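Local coordinates for putative enoyl-CoA hydratase/isomerase (Acinetobacter baumannii, PDB 3FDU), which is a putative enoyl-CoA hydratase/isomerase of the crotonase family, which probably acts on the acyl chain of a CoA thioester, at residues 91-96 / 220-225; 123-128 / 193-198. The protein carries 4 engineered substitutions. One frame throughout, in Å; residues are numbered along the deposited sequence.

Interaction 1: residues 91-96 / 220-225; sequences LLKSAA and QIIECI. With SO4 (sulfate ion), chain G.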
loop_
_atom_site.group_PDB
_atom_site.type_symbol
_atom_site.label_atom_id
_atom_site.label_comp_id
_atom_site.label_asym_id
_atom_site.label_seq_id
_atom_site.Cartn_x
_atom_site.Cartn_y
_atom_site.Cartn_z
ATOM N N LEU A 91 -8.892 23.645 1.327
ATOM C CA LEU A 91 -9.646 22.646 2.115
ATOM C C LEU A 91 -8.799 21.392 2.323
ATOM O O LEU A 91 -8.679 20.898 3.471
ATOM C CB LEU A 91 -10.983 22.293 1.433
ATOM C CG LEU A 91 -11.759 21.103 2.041
ATOM C CD1 LEU A 91 -11.982 21.363 3.513
ATOM C CD2 LEU A 91 -13.121 20.922 1.295
ATOM N N LEU A 92 -8.239 20.851 1.232
ATOM C CA LEU A 92 -7.474 19.625 1.373
ATOM C C LEU A 92 -6.291 19.777 2.313
ATOM O O LEU A 92 -6.015 18.872 3.092
ATOM C CB LEU A 92 -7.022 19.064 0.020
ATOM C CG LEU A 92 -8.149 18.476 -0.867
ATOM C CD1 LEU A 92 -7.815 18.613 -2.389
ATOM C CD2 LEU A 92 -8.409 17.041 -0.505
ATOM N N LYS A 93 -5.546 20.897 2.218
ATOM C CA LYS A 93 -4.474 21.137 3.203
ATOM C C LYS A 93 -4.965 21.363 4.640
ATOM O O LYS A 93 -4.317 20.906 5.603
ATOM C CB LYS A 93 -3.534 22.295 2.750
ATOM C CG LYS A 93 -2.763 21.954 1.450
ATOM C CD LYS A 93 -1.851 23.113 0.951
ATOM C CE LYS A 93 -2.693 24.269 0.424
ATOM N NZ LYS A 93 -1.798 25.357 -0.146
ATOM N N SER A 94 -6.053 22.114 4.821
ATOM C CA SER A 94 -6.609 22.260 6.149
ATOM C C SER A 94 -6.947 20.902 6.787
ATOM O O SER A 94 -6.773 20.704 7.967
ATOM C CB SER A 94 -7.893 23.077 6.147
ATOM O OG SER A 94 -7.574 24.463 5.956
ATOM N N ALA A 95 -7.537 20.038 6.000
ATOM C CA ALA A 95 -7.857 18.718 6.444
ATOM C C ALA A 95 -6.580 17.928 6.756
ATOM O O ALA A 95 -6.478 17.351 7.827
ATOM C CB ALA A 95 -8.749 17.999 5.396
ATOM N N ALA A 96 -5.603 17.939 5.842
ATOM C CA ALA A 96 -4.348 17.229 6.091
ATOM C C ALA A 96 -3.667 17.667 7.395
ATOM O O ALA A 96 -3.080 16.827 8.093
ATOM C CB ALA A 96 -3.360 17.380 4.896
ATOM N N GLN A 220 6.004 16.898 3.224
ATOM C CA GLN A 220 6.009 16.315 1.869
ATOM C C GLN A 220 4.613 16.128 1.256
ATOM O O GLN A 220 4.464 16.211 0.032
ATOM C CB GLN A 220 6.710 14.945 1.833
ATOM C CG GLN A 220 8.206 14.991 2.047
ATOM C CD GLN A 220 8.605 15.718 3.344
ATOM O OE1 GLN A 220 9.334 16.719 3.298
ATOM N NE2 GLN A 220 8.135 15.220 4.500
ATOM N N ILE A 221 3.624 15.798 2.090
ATOM C CA ILE A 221 2.219 15.693 1.638
ATOM C C ILE A 221 1.739 17.083 1.162
ATOM O O ILE A 221 1.109 17.238 0.108
ATOM C CB ILE A 221 1.309 15.128 2.779
ATOM C CG1 ILE A 221 1.729 13.680 3.104
ATOM C CG2 ILE A 221 -0.237 15.223 2.440
ATOM C CD1 ILE A 221 0.915 13.134 4.343
ATOM N N ILE A 222 2.021 18.108 1.953
ATOM C CA ILE A 222 1.672 19.454 1.573
ATOM C C ILE A 222 2.332 19.825 0.248
ATOM O O ILE A 222 1.669 20.343 -0.650
ATOM C CB ILE A 222 2.061 20.479 2.667
ATOM C CG1 ILE A 222 1.316 20.230 3.981
ATOM C CG2 ILE A 222 1.722 21.843 2.215
ATOM C CD1 ILE A 222 -0.191 20.425 3.868
ATOM N N GLU A 223 3.633 19.547 0.114
ATOM C CA GLU A 223 4.359 19.748 -1.148
ATOM C C GLU A 223 3.735 19.024 -2.345
ATOM O O GLU A 223 3.702 19.578 -3.464
ATOM C CB GLU A 223 5.853 19.360 -1.010
ATOM C CG GLU A 223 6.670 20.434 -0.228
ATOM C CD GLU A 223 8.014 19.911 0.350
ATOM O OE1 GLU A 223 8.282 18.689 0.285
ATOM O OE2 GLU A 223 8.801 20.744 0.889
ATOM N N CYS A 224 3.270 17.793 -2.129
ATOM C CA CYS A 224 2.618 17.030 -3.206
ATOM C C CYS A 224 1.299 17.701 -3.609
ATOM O O CYS A 224 1.044 17.917 -4.799
ATOM C CB CYS A 224 2.378 15.582 -2.778
ATOM S SG CYS A 224 1.528 14.572 -4.055
ATOM N N ILE A 225 0.465 18.058 -2.629
ATOM C CA ILE A 225 -0.765 18.805 -2.931
ATOM C C ILE A 225 -0.505 20.067 -3.800
ATOM O O ILE A 225 -1.198 20.312 -4.787
ATOM C CB ILE A 225 -1.524 19.142 -1.626
ATOM C CG1 ILE A 225 -2.050 17.809 -1.043
ATOM C CG2 ILE A 225 -2.740 20.176 -1.871
ATOM C CD1 ILE A 225 -2.559 17.901 0.432
HETATM S S SO4 G . -0.217 26.820 2.984
HETATM O O1 SO4 G . 0.942 25.915 3.026
HETATM O O2 SO4 G . 0.197 28.154 2.577
HETATM O O3 SO4 G . -1.259 26.311 2.093
HETATM O O4 SO4 G . -0.837 26.840 4.312
#
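Ile222 lies level with Lys93 of segment 91-96: the two CA atoms lie 6.6 Å apart, and the short helical segments run nearly antiparallel (171°) with their axes 10.5 Å apart. The isoleucine touches with both branches. Its CD1 reaches Lys93 CG at 3.8 Å and also lies against CB, while its CG2 meets Lys93 CD at 4.0 Å. A second torsion of -65° in Ile222 turns the end of the side chain in, bringing CD1 nearer the partner helix than its CB direction alone would, and the two side chains cross at about a right angle.

One turn on, the CB of Ile225 points toward the other helix. Its CG2 sits 3.8 Å from Lys93 CG, and its CD1 reaches the same carbon at 4.2 Å, so the lysine methylenes lie in the cleft between two isoleucines of one helix. Here the side chains slide past each other in opposite directions. Ile225 CD1 also comes loosely to the backbone of Leu92, the residue before Lys93, 4.5 Å from its O.

With its alkyl part in this apolar groove, Lys93 bends at its third torsion (-70°) and brings NZ to its polar partners: a salt bridge to Asp226, the residue directly after Ile225, and a hydrogen bond to Gly84 O. A sulfate ion, probably from the crystallisation liquor, lies beside the same ammonium, but the 2.5 Å from Lys93 NZ to sulfate O3 is very short and its exact value is doubtful. Arg97 also binds the sulfate. No hydrogen bond joins the two segments themselves. This is antiparallel helix-helix packing by aliphatic side chains, which in this crotonase-family chain seats the long helix 218-236 of the C-terminal helical region on helix 87-97 of the core.

Interaction 2: residues 123-128 / 193-198; sequences LVFADN and QATAQH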
loop_
_atom_site.group_PDB
_atom_site.type_symbol
_atom_site.label_atom_id
_atom_site.label_comp_id
_atom_site.label_asym_id
_atom_site.label_seq_id
_atom_site.Cartn_x
_atom_site.Cartn_y
_atom_site.Cartn_z
ATOM N N LEU A 123 -10.245 7.952 9.617
ATOM C CA LEU A 123 -11.218 6.835 9.560
ATOM C C LEU A 123 -12.389 7.269 8.678
ATOM O O LEU A 123 -12.789 8.440 8.685
ATOM C CB LEU A 123 -11.781 6.528 10.939
ATOM C CG LEU A 123 -10.698 6.407 12.029
ATOM C CD1 LEU A 123 -11.370 6.404 13.372
ATOM C CD2 LEU A 123 -9.951 5.167 11.736
ATOM N N VAL A 124 -12.872 6.323 7.889
ATOM C CA VAL A 124 -13.962 6.562 6.991
ATOM C C VAL A 124 -14.977 5.437 7.079
ATOM O O VAL A 124 -14.602 4.247 6.982
ATOM C CB VAL A 124 -13.470 6.628 5.542
ATOM C CG1 VAL A 124 -14.659 6.881 4.615
ATOM C CG2 VAL A 124 -12.437 7.760 5.360
ATOM N N PHE A 125 -16.247 5.806 7.306
ATOM C CA PHE A 125 -17.321 4.821 7.312
ATOM C C PHE A 125 -18.287 5.116 6.157
ATOM O O PHE A 125 -18.555 6.270 5.840
ATOM C CB PHE A 125 -18.069 4.809 8.664
ATOM C CG PHE A 125 -17.154 4.586 9.843
ATOM C CD1 PHE A 125 -16.584 3.311 10.073
ATOM C CD2 PHE A 125 -16.811 5.647 10.687
ATOM C CE1 PHE A 125 -15.704 3.104 11.182
ATOM C CE2 PHE A 125 -15.977 5.422 11.787
ATOM C CZ PHE A 125 -15.417 4.143 12.003
ATOM N N ALA A 126 -18.774 4.077 5.508
ATOM C CA ALA A 126 -19.752 4.283 4.425
ATOM C C ALA A 126 -20.866 3.261 4.575
ATOM O O ALA A 126 -20.689 2.218 5.230
ATOM C CB ALA A 126 -19.067 4.096 3.068
ATOM N N ASP A 127 -22.008 3.529 3.950
ATOM C CA ASP A 127 -23.006 2.479 3.826
ATOM C C ASP A 127 -23.048 2.054 2.346
ATOM O O ASP A 127 -22.275 2.587 1.527
ATOM C CB ASP A 127 -24.380 2.926 4.405
ATOM C CG ASP A 127 -25.098 3.987 3.546
ATOM O OD1 ASP A 127 -24.724 4.208 2.351
ATOM O OD2 ASP A 127 -26.085 4.591 4.069
ATOM N N ASN A 128 -23.886 1.052 2.036
ATOM C CA ASN A 128 -23.869 0.435 0.720
ATOM C C ASN A 128 -24.456 1.337 -0.353
ATOM O O ASN A 128 -24.438 0.995 -1.556
ATOM C CB ASN A 128 -24.624 -0.899 0.735
ATOM C CG ASN A 128 -24.036 -1.919 -0.259
ATOM O OD1 ASN A 128 -22.830 -1.931 -0.531
ATOM N ND2 ASN A 128 -24.880 -2.845 -0.711
ATOM N N GLN A 193 -20.470 8.705 14.849
ATOM C CA GLN A 193 -20.692 9.374 16.124
ATOM C C GLN A 193 -20.230 8.489 17.293
ATOM O O GLN A 193 -19.599 9.013 18.187
ATOM C CB GLN A 193 -22.193 9.785 16.267
ATOM C CG GLN A 193 -22.600 10.171 17.701
ATOM C CD GLN A 193 -21.934 11.475 18.195
ATOM O OE1 GLN A 193 -21.535 12.341 17.408
ATOM N NE2 GLN A 193 -21.844 11.621 19.510
ATOM N N ALA A 194 -20.505 7.175 17.271
ATOM C CA ALA A 194 -20.054 6.292 18.390
ATOM C C ALA A 194 -18.538 6.173 18.454
ATOM O O ALA A 194 -17.930 6.075 19.542
ATOM C CB ALA A 194 -20.683 4.881 18.302
ATOM N N THR A 195 -17.917 6.126 17.273
ATOM C CA THR A 195 -16.472 6.123 17.188
ATOM C C THR A 195 -15.906 7.439 17.714
ATOM O O THR A 195 -14.935 7.425 18.460
ATOM C CB THR A 195 -16.015 5.797 15.731
ATOM O OG1 THR A 195 -16.622 4.577 15.342
ATOM C CG2 THR A 195 -14.526 5.538 15.624
ATOM N N ALA A 196 -16.461 8.576 17.300
ATOM C CA ALA A 196 -15.990 9.873 17.797
ATOM C C ALA A 196 -16.090 9.952 19.363
ATOM O O ALA A 196 -15.196 10.491 19.993
ATOM C CB ALA A 196 -16.783 11.000 17.191
ATOM N N GLN A 197 -17.175 9.432 19.935
ATOM C CA GLN A 197 -17.358 9.447 21.393
ATOM C C GLN A 197 -16.317 8.550 22.053
ATOM O O GLN A 197 -15.759 8.910 23.101
ATOM C CB GLN A 197 -18.749 8.929 21.770
ATOM C CG GLN A 197 -19.871 9.961 21.687
ATOM C CD GLN A 197 -21.287 9.321 21.682
ATOM O OE1 GLN A 197 -22.291 9.997 21.416
ATOM N NE2 GLN A 197 -21.364 8.025 21.974
ATOM N N HIS A 198 -16.072 7.371 21.481
ATOM C CA HIS A 198 -15.014 6.507 22.000
ATOM C C HIS A 198 -13.667 7.232 21.996
ATOM O O HIS A 198 -12.938 7.201 22.980
ATOM C CB HIS A 198 -14.936 5.186 21.217
ATOM C CG HIS A 198 -13.762 4.310 21.595
ATOM N ND1 HIS A 198 -13.526 3.885 22.885
ATOM C CD2 HIS A 198 -12.809 3.717 20.830
ATOM C CE1 HIS A 198 -12.461 3.103 22.908
ATOM N NE2 HIS A 198 -12.012 2.981 21.669
#
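Strand 123-126 directs Leu123 and Phe125, alternate residues on one of its faces, at Thr195 of the helix, with a separation of 9.3 Å between Leu123 CA and Thr195 CA. That spacing leaves one layer of side chains between the backbones, and Thr195 supplies the helix side of it.

The Phe125 ring comes from the opposite direction to Thr195 and brings CE2 and CZ, on the far side of the ring from its CB, close: CZ lies 3.6 Å from Thr195 OG1, and CE2 is 4.0 Å from Thr195 CB. The methyl CG2 bridges the two strand residues, 4.0 Å from Phe125 CZ and likewise 4.0 Å from Leu123 CD1. The first torsion of Thr195 (-55°) sets CG2 anti to the backbone N and OG1 beside it; the hydroxyl is then hydrogen-bonded to Thr191 O, one turn earlier in the same helix. That bond stays within its own helix, and the approach of the hydroxyl to the ring is van der Waals packing.

Ile103 of the adjacent strand 102-106 touches Leu123, Phe125 and Thr195 and extends the apolar cluster, while Ala196 carries the helix on over Val52 and Val54. On the helix, His198 NE2 is hydrogen-bonded to Thr166 O of the second subunit, whose Glu162 packs on Leu123, so the contact lies beside a subunit interface. Across these two segments there is no hydrogen bond; what joins them is the packing of a helix on the face of a largely parallel beta-sheet, a layer of the alpha/beta core of the crotonase fold.

In the fold
After the first strands and helices, the chain reaches helix 87-97, where interaction 1 opens, and then passes through strand 102-106 to strand 123-126. Helix 188-200 returns to that strand and closes interaction 2, a loop with 64 intervening residues. Only later does helix 218-236 come back to helix 87-97 and close the wider loop of interaction 1, with 123 residues between its segments, so the smaller loop sits wholly within the larger and the two do not cross. The centres of interactions 1 and 2 are 23 Å apart, and the two do not touch. Interaction 2 ties a helix to the six-stranded sheet near a subunit boundary; interaction 1 joins the later helical region to a core helix.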